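Local coordinates for NudC domain-containing protein 2 (PDB 2RH0), which interacts with LIS1 and may regulate the LIS1/dynein pathway by stabilising LIS1 together with the Hsp90 chaperone, at residues T13-W18 with I27-P32; I40-Q45 with G72-E77. All blocks are in the same frame, centred on the assembly; numbering follows the deposited sequence. Where two conformers were deposited one is given.

Contact 1 (T13-W18 with I27-P32)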
ATOM      1  N   THR A  13       5.313   2.593  -9.164  1.00 25.57           N
ATOM      2  CA  THR A  13       6.394   3.037 -10.061  1.00 28.36           C
ATOM      3  C   THR A  13       7.127   1.754 -10.418  1.00 28.46           C
ATOM      4  O   THR A  13       6.818   0.709  -9.835  1.00 28.99           O
ATOM      5  CB  THR A  13       7.393   3.979  -9.337  1.00 28.34           C
ATOM      6  OG1 THR A  13       8.058   3.219  -8.321  1.00 30.25           O
ATOM      7  CG2 THR A  13       6.699   5.226  -8.707  1.00 23.19           C
ATOM      8  N   PRO A  14       8.058   1.807 -11.381  1.00 29.22           N
ATOM      9  CA  PRO A  14       8.823   0.617 -11.735  1.00 31.50           C
ATOM     10  C   PRO A  14       9.667   0.038 -10.599  1.00 32.99           C
ATOM     11  O   PRO A  14       9.887  -1.166 -10.595  1.00 32.51           O
ATOM     12  CB  PRO A  14       9.718   1.085 -12.877  1.00 31.43           C
ATOM     13  CG  PRO A  14       9.078   2.302 -13.407  1.00 31.11           C
ATOM     14  CD  PRO A  14       8.401   2.949 -12.232  1.00 28.56           C
ATOM     15  N   TRP A  15      10.102   0.866  -9.636  1.00 34.25           N
ATOM     16  CA  TRP A  15      10.944   0.404  -8.489  1.00 31.82           C
ATOM     17  C   TRP A  15      10.202   0.277  -7.203  1.00 30.63           C
ATOM     18  O   TRP A  15      10.777  -0.173  -6.225  1.00 30.59           O
ATOM     19  CB  TRP A  15      12.179   1.315  -8.243  1.00 32.71           C
ATOM     20  CG  TRP A  15      11.901   2.715  -8.491  1.00 28.64           C
ATOM     21  CD1 TRP A  15      12.257   3.424  -9.592  1.00 29.95           C
ATOM     22  CD2 TRP A  15      11.124   3.604  -7.665  1.00 30.80           C
ATOM     23  NE1 TRP A  15      11.766   4.707  -9.508  1.00 28.72           N
ATOM     24  CE2 TRP A  15      11.077   4.849  -8.331  1.00 26.52           C
ATOM     25  CE3 TRP A  15      10.483   3.474  -6.419  1.00 28.50           C
ATOM     26  CZ2 TRP A  15      10.407   5.953  -7.805  1.00 28.72           C
ATOM     27  CZ3 TRP A  15       9.799   4.573  -5.901  1.00 28.90           C
ATOM     28  CH2 TRP A  15       9.764   5.796  -6.588  1.00 28.78           C
ATOM     29  N   GLY A  16       8.938   0.684  -7.171  1.00 28.97           N
ATOM     30  CA  GLY A  16       8.138   0.546  -5.967  1.00 27.69           C
ATOM     31  C   GLY A  16       6.897   1.418  -5.956  1.00 28.06           C
ATOM     32  O   GLY A  16       6.055   1.292  -6.836  1.00 26.92           O
ATOM     33  N   GLN A  17       6.760   2.294  -4.953  1.00 24.70           N
ATOM     34  CA  GLN A  17       5.611   3.171  -4.885  1.00 27.47           C
ATOM     35  C   GLN A  17       5.889   4.375  -4.013  1.00 25.59           C
ATOM     36  O   GLN A  17       6.886   4.403  -3.254  1.00 25.64           O
ATOM     37  CB  GLN A  17       4.387   2.424  -4.390  1.00 30.48           C
ATOM     38  CG  GLN A  17       4.513   1.792  -3.023  1.00 34.44           C
ATOM     39  CD  GLN A  17       3.327   0.871  -2.617  1.00 38.24           C
ATOM     40  OE1 GLN A  17       3.186   0.565  -1.455  1.00 44.36           O
ATOM     41  NE2 GLN A  17       2.507   0.434  -3.566  1.00 41.55           N
ATOM     42  N   TRP A  18       5.067   5.403  -4.186  1.00 22.36           N
ATOM     43  CA  TRP A  18       5.104   6.542  -3.296  1.00 21.02           C
ATOM     44  C   TRP A  18       3.694   6.882  -2.876  1.00 22.52           C
ATOM     45  O   TRP A  18       2.713   6.504  -3.534  1.00 24.51           O
ATOM     46  CB  TRP A  18       5.802   7.758  -3.963  1.00 21.61           C
ATOM     47  CG  TRP A  18       5.028   8.368  -5.119  1.00 17.41           C
ATOM     48  CD1 TRP A  18       5.041   7.969  -6.415  1.00 19.31           C
ATOM     49  CD2 TRP A  18       4.153   9.478  -5.052  1.00 18.27           C
ATOM     50  NE1 TRP A  18       4.193   8.747  -7.159  1.00 24.05           N
ATOM     51  CE2 TRP A  18       3.647   9.691  -6.338  1.00 20.88           C
ATOM     52  CE3 TRP A  18       3.763  10.343  -4.016  1.00 22.31           C
ATOM     53  CZ2 TRP A  18       2.761  10.716  -6.622  1.00 21.36           C
ATOM     54  CZ3 TRP A  18       2.888  11.343  -4.293  1.00 23.63           C
ATOM     55  CH2 TRP A  18       2.368  11.510  -5.584  1.00 24.18           C
ATOM     56  N   ILE A  27       8.466   7.380   0.053  1.00 21.58           N
ATOM     57  CA  ILE A  27       9.006   6.739  -1.149  1.00 22.97           C
ATOM     58  C   ILE A  27       9.502   5.388  -0.724  1.00 23.62           C
ATOM     59  O   ILE A  27      10.407   5.307   0.090  1.00 23.77           O
ATOM     60  CB  ILE A  27      10.187   7.538  -1.820  1.00 23.07           C
ATOM     61  CG1 ILE A  27       9.852   9.033  -1.914  1.00 24.34           C
ATOM     62  CG2 ILE A  27      10.520   6.941  -3.229  1.00 20.72           C
ATOM     63  CD1 ILE A  27      11.009   9.883  -2.401  1.00 24.82           C
ATOM     64  N   GLU A  28       8.906   4.324  -1.267  1.00 22.95           N
ATOM     65  CA  GLU A  28       9.337   2.976  -0.996  1.00 27.09           C
ATOM     66  C   GLU A  28       9.979   2.353  -2.217  1.00 28.45           C
ATOM     67  O   GLU A  28       9.325   2.137  -3.235  1.00 29.98           O
ATOM     68  CB  GLU A  28       8.132   2.132  -0.502  1.00 29.30           C
ATOM     69  CG  GLU A  28       7.497   2.732   0.770  1.00 32.21           C
ATOM     70  CD  GLU A  28       6.452   1.874   1.390  1.00 35.75           C
ATOM     71  OE1 GLU A  28       6.020   0.902   0.738  1.00 43.28           O
ATOM     72  OE2 GLU A  28       6.067   2.189   2.537  1.00 41.40           O
ATOM     73  N   VAL A  29      11.260   2.030  -2.105  1.00 27.53           N
ATOM     74  CA  VAL A  29      12.074   1.567  -3.236  1.00 28.64           C
ATOM     75  C   VAL A  29      12.511   0.130  -2.995  1.00 31.32           C
ATOM     76  O   VAL A  29      13.237  -0.124  -2.066  1.00 31.89           O
ATOM     77  CB  VAL A  29      13.307   2.501  -3.410  1.00 28.47           C
ATOM     78  CG1 VAL A  29      14.124   2.175  -4.686  1.00 25.18           C
ATOM     79  CG2 VAL A  29      12.848   3.973  -3.388  1.00 24.86           C
ATOM     80  N   GLN A  30      12.016  -0.822  -3.788  1.00 32.21           N
ATOM     81  CA  GLN A  30      12.460  -2.203  -3.678  1.00 34.71           C
ATOM     82  C   GLN A  30      13.927  -2.333  -4.040  1.00 32.23           C
ATOM     83  O   GLN A  30      14.394  -1.738  -4.998  1.00 34.29           O
ATOM     84  CB  GLN A  30      11.632  -3.117  -4.582  1.00 36.68           C
ATOM     85  CG  GLN A  30      10.170  -3.236  -4.126  1.00 46.37           C
ATOM     86  CD  GLN A  30      10.035  -3.929  -2.791  1.00 54.46           C
ATOM     87  OE1 GLN A  30      10.628  -4.993  -2.585  1.00 68.85           O
ATOM     88  NE2 GLN A  30       9.265  -3.335  -1.869  1.00 47.75           N
ATOM     89  N   VAL A  31      14.671  -3.058  -3.221  1.00 30.38           N
ATOM     90  CA  VAL A  31      16.082  -3.292  -3.491  1.00 31.98           C
ATOM     91  C   VAL A  31      16.351  -4.797  -3.413  1.00 32.39           C
ATOM     92  O   VAL A  31      15.536  -5.541  -2.850  1.00 30.89           O
ATOM     93  CB  VAL A  31      17.004  -2.466  -2.535  1.00 31.81           C
ATOM     94  CG1 VAL A  31      16.753  -0.982  -2.752  1.00 28.76           C
ATOM     95  CG2 VAL A  31      16.804  -2.835  -1.051  1.00 27.38           C
ATOM     96  N   PRO A  32      17.459  -5.251  -4.012  1.00 33.35           N
ATOM     97  CA  PRO A  32      17.792  -6.667  -3.900  1.00 37.02           C
ATOM     98  C   PRO A  32      17.935  -7.103  -2.449  1.00 40.86           C
ATOM     99  O   PRO A  32      18.365  -6.301  -1.597  1.00 41.85           O
ATOM    100  CB  PRO A  32      19.097  -6.781  -4.677  1.00 36.25           C
ATOM    101  CG  PRO A  32      19.025  -5.661  -5.667  1.00 36.51           C
ATOM    102  CD  PRO A  32      18.383  -4.533  -4.907  1.00 34.00           C
TER
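Ile-27 meets Trp-18 as a non-hydrogen-bonded pair part-way along the antiparallel hairpin of strands 16-20 and 24-30, and its CG2 packs obliquely on the Trp-15 indole, 3.6 Å from CH2. Next comes Glu-28, whose backbone is gripped twice by Gln-17: Glu-28 N donates to Gln-17 O at 2.8 Å, and Gln-17 N returns a bond to Glu-28 O at 3.1 Å. The same Glu-28 O lies at the edge of the Trp-15 ring, near its plane, and takes a CA-H...O contact from Gly-16 CA at 3.4 Å. On the sheet face opposite Ile-27 and Trp-18, the side chains of Gln-17 and Glu-28 lie side by side, pointing the same way, amide and carboxylate planes 34° apart; Glu-28 OE2 is hydrogen-bonded to Tyr-19 OH. Val-29 pairs with Gly-16, a position where a CB would fall 2.0 Å from Glu-28 O. Its chi1 of -173° puts CG1 anti to the backbone N and leaves CG2 beside that N, where it meets Trp-15 CE3 obliquely at 3.9 Å. Gln-30 N then bonds to Trp-15 O at 2.8 Å, carrying the bonding one residue ahead of strand 16-20. The indole N-H of Trp-15 finds its partner in Tyr-105 OH of the second subunit. The chemistry thus divides: backbone bonds fix the hairpin register, while the Trp-15 indole joins Ile-27 and Val-29 to Tyr-105 of the second subunit.

Contact 2 (I40-Q45 with G72-E77)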
ATOM      1  N   ILE A  40      24.187   1.926   0.120  1.00 26.51           N
ATOM      2  CA  ILE A  40      23.254   2.978  -0.194  1.00 26.25           C
ATOM      3  C   ILE A  40      23.943   4.339  -0.233  1.00 28.25           C
ATOM      4  O   ILE A  40      24.659   4.677   0.704  1.00 28.18           O
ATOM      5  CB  ILE A  40      22.151   3.087   0.938  1.00 27.21           C
ATOM      6  CG1 ILE A  40      21.378   1.764   1.166  1.00 27.88           C
ATOM      7  CG2 ILE A  40      21.142   4.213   0.692  1.00 22.54           C
ATOM      8  CD1 ILE A  40      20.836   1.155  -0.022  1.00 30.54           C
ATOM      9  N   GLN A  41      23.731   5.091  -1.312  1.00 28.74           N
ATOM     10  CA  GLN A  41      24.069   6.515  -1.301  0.50 27.89           C
ATOM     11  C   GLN A  41      22.767   7.255  -1.591  1.00 26.99           C
ATOM     12  O   GLN A  41      22.083   7.022  -2.581  1.00 28.02           O
ATOM     13  CB  GLN A  41      25.178   6.903  -2.275  0.50 28.78           C
ATOM     14  CG  GLN A  41      25.832   8.281  -1.935  0.50 34.04           C
ATOM     15  CD  GLN A  41      26.610   8.273  -0.602  0.50 36.32           C
ATOM     16  OE1 GLN A  41      26.242   8.962   0.356  0.50 45.60           O
ATOM     17  NE2 GLN A  41      27.657   7.464  -0.534  0.50 36.09           N
ATOM     18  N   CYS A  42      22.398   8.127  -0.674  1.00 25.59           N
ATOM     19  CA  CYS A  42      21.148   8.844  -0.760  1.00 26.41           C
ATOM     20  C   CYS A  42      21.353  10.292  -0.344  1.00 29.09           C
ATOM     21  O   CYS A  42      21.845  10.561   0.741  1.00 29.23           O
ATOM     22  CB  CYS A  42      20.162   8.185   0.167  1.00 27.74           C
ATOM     23  SG  CYS A  42      18.474   8.819   0.102  1.00 28.59           S
ATOM     24  N   GLY A  43      20.999  11.205  -1.233  1.00 28.88           N
ATOM     25  CA  GLY A  43      21.042  12.647  -0.963  1.00 28.22           C
ATOM     26  C   GLY A  43      19.616  13.171  -0.959  1.00 28.13           C
ATOM     27  O   GLY A  43      18.861  12.973  -1.922  1.00 29.14           O
ATOM     28  N   LEU A  44      19.236  13.819   0.126  1.00 28.48           N
ATOM     29  CA  LEU A  44      17.911  14.383   0.266  1.00 30.24           C
ATOM     30  C   LEU A  44      18.047  15.900   0.416  1.00 34.20           C
ATOM     31  O   LEU A  44      18.492  16.388   1.443  1.00 37.46           O
ATOM     32  CB  LEU A  44      17.191  13.761   1.452  1.00 31.04           C
ATOM     33  CG  LEU A  44      17.086  12.214   1.399  1.00 30.75           C
ATOM     34  CD1 LEU A  44      16.450  11.642   2.672  1.00 28.77           C
ATOM     35  CD2 LEU A  44      16.337  11.729   0.131  1.00 27.23           C
ATOM     36  N   GLN A  45      17.726  16.650  -0.635  1.00 34.00           N
ATOM     37  CA  GLN A  45      17.824  18.103  -0.570  1.00 35.73           C
ATOM     38  C   GLN A  45      16.416  18.620  -0.600  1.00 35.04           C
ATOM     39  O   GLN A  45      15.483  17.844  -0.836  1.00 32.80           O
ATOM     40  CB  GLN A  45      18.610  18.652  -1.740  1.00 35.17           C
ATOM     41  CG  GLN A  45      20.044  18.172  -1.764  1.00 43.99           C
ATOM     42  CD  GLN A  45      20.574  17.962  -3.176  1.00 52.18           C
ATOM     43  OE1 GLN A  45      21.440  18.694  -3.629  1.00 65.25           O
ATOM     44  NE2 GLN A  45      20.055  16.945  -3.872  1.00 60.54           N
ATOM     45  N   GLY A  72      14.457  15.114   6.247  1.00 27.26           N
ATOM     46  CA  GLY A  72      14.368  13.910   5.388  1.00 28.71           C
ATOM     47  C   GLY A  72      15.125  12.740   5.960  1.00 28.24           C
ATOM     48  O   GLY A  72      16.229  12.903   6.467  1.00 28.74           O
ATOM     49  N   THR A  73      14.546  11.545   5.891  1.00 27.73           N
ATOM     50  CA  THR A  73      15.194  10.365   6.404  1.00 25.94           C
ATOM     51  C   THR A  73      15.114   9.242   5.374  1.00 25.10           C
ATOM     52  O   THR A  73      14.230   9.248   4.508  1.00 23.40           O
ATOM     53  CB  THR A  73      14.477   9.864   7.665  1.00 27.00           C
ATOM     54  OG1 THR A  73      13.113   9.622   7.344  1.00 30.23           O
ATOM     55  CG2 THR A  73      14.534  10.917   8.810  1.00 29.42           C
ATOM     56  N   TRP A  74      16.080   8.333   5.423  1.00 22.67           N
ATOM     57  CA  TRP A  74      16.034   7.121   4.633  1.00 23.55           C
ATOM     58  C   TRP A  74      16.408   6.028   5.592  1.00 26.22           C
ATOM     59  O   TRP A  74      17.249   6.239   6.483  1.00 24.71           O
ATOM     60  CB  TRP A  74      16.978   7.168   3.421  1.00 22.27           C
ATOM     61  CG  TRP A  74      18.440   7.102   3.660  1.00 24.40           C
ATOM     62  CD1 TRP A  74      19.342   8.162   3.599  1.00 21.81           C
ATOM     63  CD2 TRP A  74      19.243   5.918   3.905  1.00 22.17           C
ATOM     64  NE1 TRP A  74      20.608   7.708   3.829  1.00 23.47           N
ATOM     65  CE2 TRP A  74      20.583   6.342   4.001  1.00 26.76           C
ATOM     66  CE3 TRP A  74      18.950   4.552   4.046  1.00 27.76           C
ATOM     67  CZ2 TRP A  74      21.622   5.463   4.271  1.00 26.04           C
ATOM     68  CZ3 TRP A  74      19.984   3.677   4.333  1.00 25.42           C
ATOM     69  CH2 TRP A  74      21.298   4.130   4.430  1.00 24.01           C
ATOM     70  N   THR A  75      15.774   4.875   5.443  1.00 25.87           N
ATOM     71  CA  THR A  75      16.109   3.701   6.242  1.00 27.24           C
ATOM     72  C   THR A  75      15.983   2.471   5.337  1.00 28.22           C
ATOM     73  O   THR A  75      15.158   2.464   4.408  1.00 27.61           O
ATOM     74  CB  THR A  75      15.205   3.581   7.506  1.00 29.12           C
ATOM     75  OG1 THR A  75      13.971   2.998   7.166  1.00 42.47           O
ATOM     76  CG2 THR A  75      14.929   4.939   8.123  1.00 29.00           C
ATOM     77  N   LEU A  76      16.837   1.474   5.551  1.00 26.94           N
ATOM     78  CA  LEU A  76      16.767   0.209   4.838  1.00 27.47           C
ATOM     79  C   LEU A  76      15.957  -0.752   5.694  1.00 30.95           C
ATOM     80  O   LEU A  76      16.253  -0.945   6.877  1.00 30.39           O
ATOM     81  CB  LEU A  76      18.171  -0.338   4.601  1.00 28.13           C
ATOM     82  CG  LEU A  76      18.313  -1.649   3.817  1.00 29.98           C
ATOM     83  CD1 LEU A  76      17.904  -1.512   2.350  1.00 24.67           C
ATOM     84  CD2 LEU A  76      19.725  -2.147   3.932  1.00 25.43           C
ATOM     85  N   GLU A  77      14.935  -1.374   5.116  1.00 34.06           N
ATOM     86  CA  GLU A  77      14.054  -2.240   5.885  1.00 39.66           C
ATOM     87  C   GLU A  77      13.977  -3.654   5.302  1.00 39.37           C
ATOM     88  O   GLU A  77      13.760  -3.802   4.109  1.00 35.51           O
ATOM     89  CB  GLU A  77      12.630  -1.675   5.851  1.00 42.03           C
ATOM     90  CG  GLU A  77      12.463  -0.180   6.113  1.00 51.28           C
ATOM     91  CD  GLU A  77      12.492   0.201   7.583  1.00 63.48           C
ATOM     92  OE1 GLU A  77      12.834  -0.648   8.447  1.00 72.64           O
ATOM     93  OE2 GLU A  77      12.165   1.374   7.868  1.00 70.38           O
TER
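This contact belongs to the CS domain, a p23-like beta sandwich, at its edge near the surface, where strands 40-44 and 73-77 face each other through side chains. Their axes come within 8.4 Å at 159°, too far apart for backbone pairing, and no hydrogen bond crosses between the segments. Trp-74 supplies the flat surface. With CG set between the backbone N and the carbonyl carbon (chi1 71°), its indole is turned to present one face to Ile-40 and Cys-42. Ile-40 CG2 rests over the six-membered ring, 3.7 Å from its centroid and only 8° off the normal, a CH-pi contact over the ring face. Further along, Cys-42 CB covers the five-membered ring of Trp-74 on the same face, 3.5 Å from CD1, while Cys-42 SG makes an oblique sulfur-aromatic contact, 4.3 Å from that ring's centroid. Leu-44 continues the row differently: its CD1 touches backbone, lying 3.7 Å from both Gly-72 C and Thr-73 N. Cys-42 and Ile-40 would probably lose the aromatic face they rest on if an alanine stood in place of Trp-74, with a gap left between the strands. Beside strand 40-44, in the same sheet, runs strand 48-53, with Leu-51 and Val-53 against Ile-40 and Val-49 against Leu-44; backbone bonds from Gln-41 and Gly-43 to Ala-52 and Ala-50 tie the two together. Strand 73-77 pairs antiparallel with a strand of the second subunit, whose Val-82 also packs on Ile-40.

Contact 1 comes first along the chain and closes before contact 2 opens, strand 40-44 following strand 24-30 directly; both lie within the CS domain. Their centres are 13 Å apart, and they touch where Val-31 CG2 packs 3.8 Å from Leu-76 CD1. The two differ in kind: contact 1 is backbone pairing within one sheet, contact 2 packing between strands that face each other. Strand 48-53, the sheet neighbour of strand 40-44, also receives the side chains of Val-29 and Val-31, and so connects the two contacts. Strands 24-30 and 73-77 each pair antiparallel with the second subunit, so both contacts contribute to the dimer as well as to the fold.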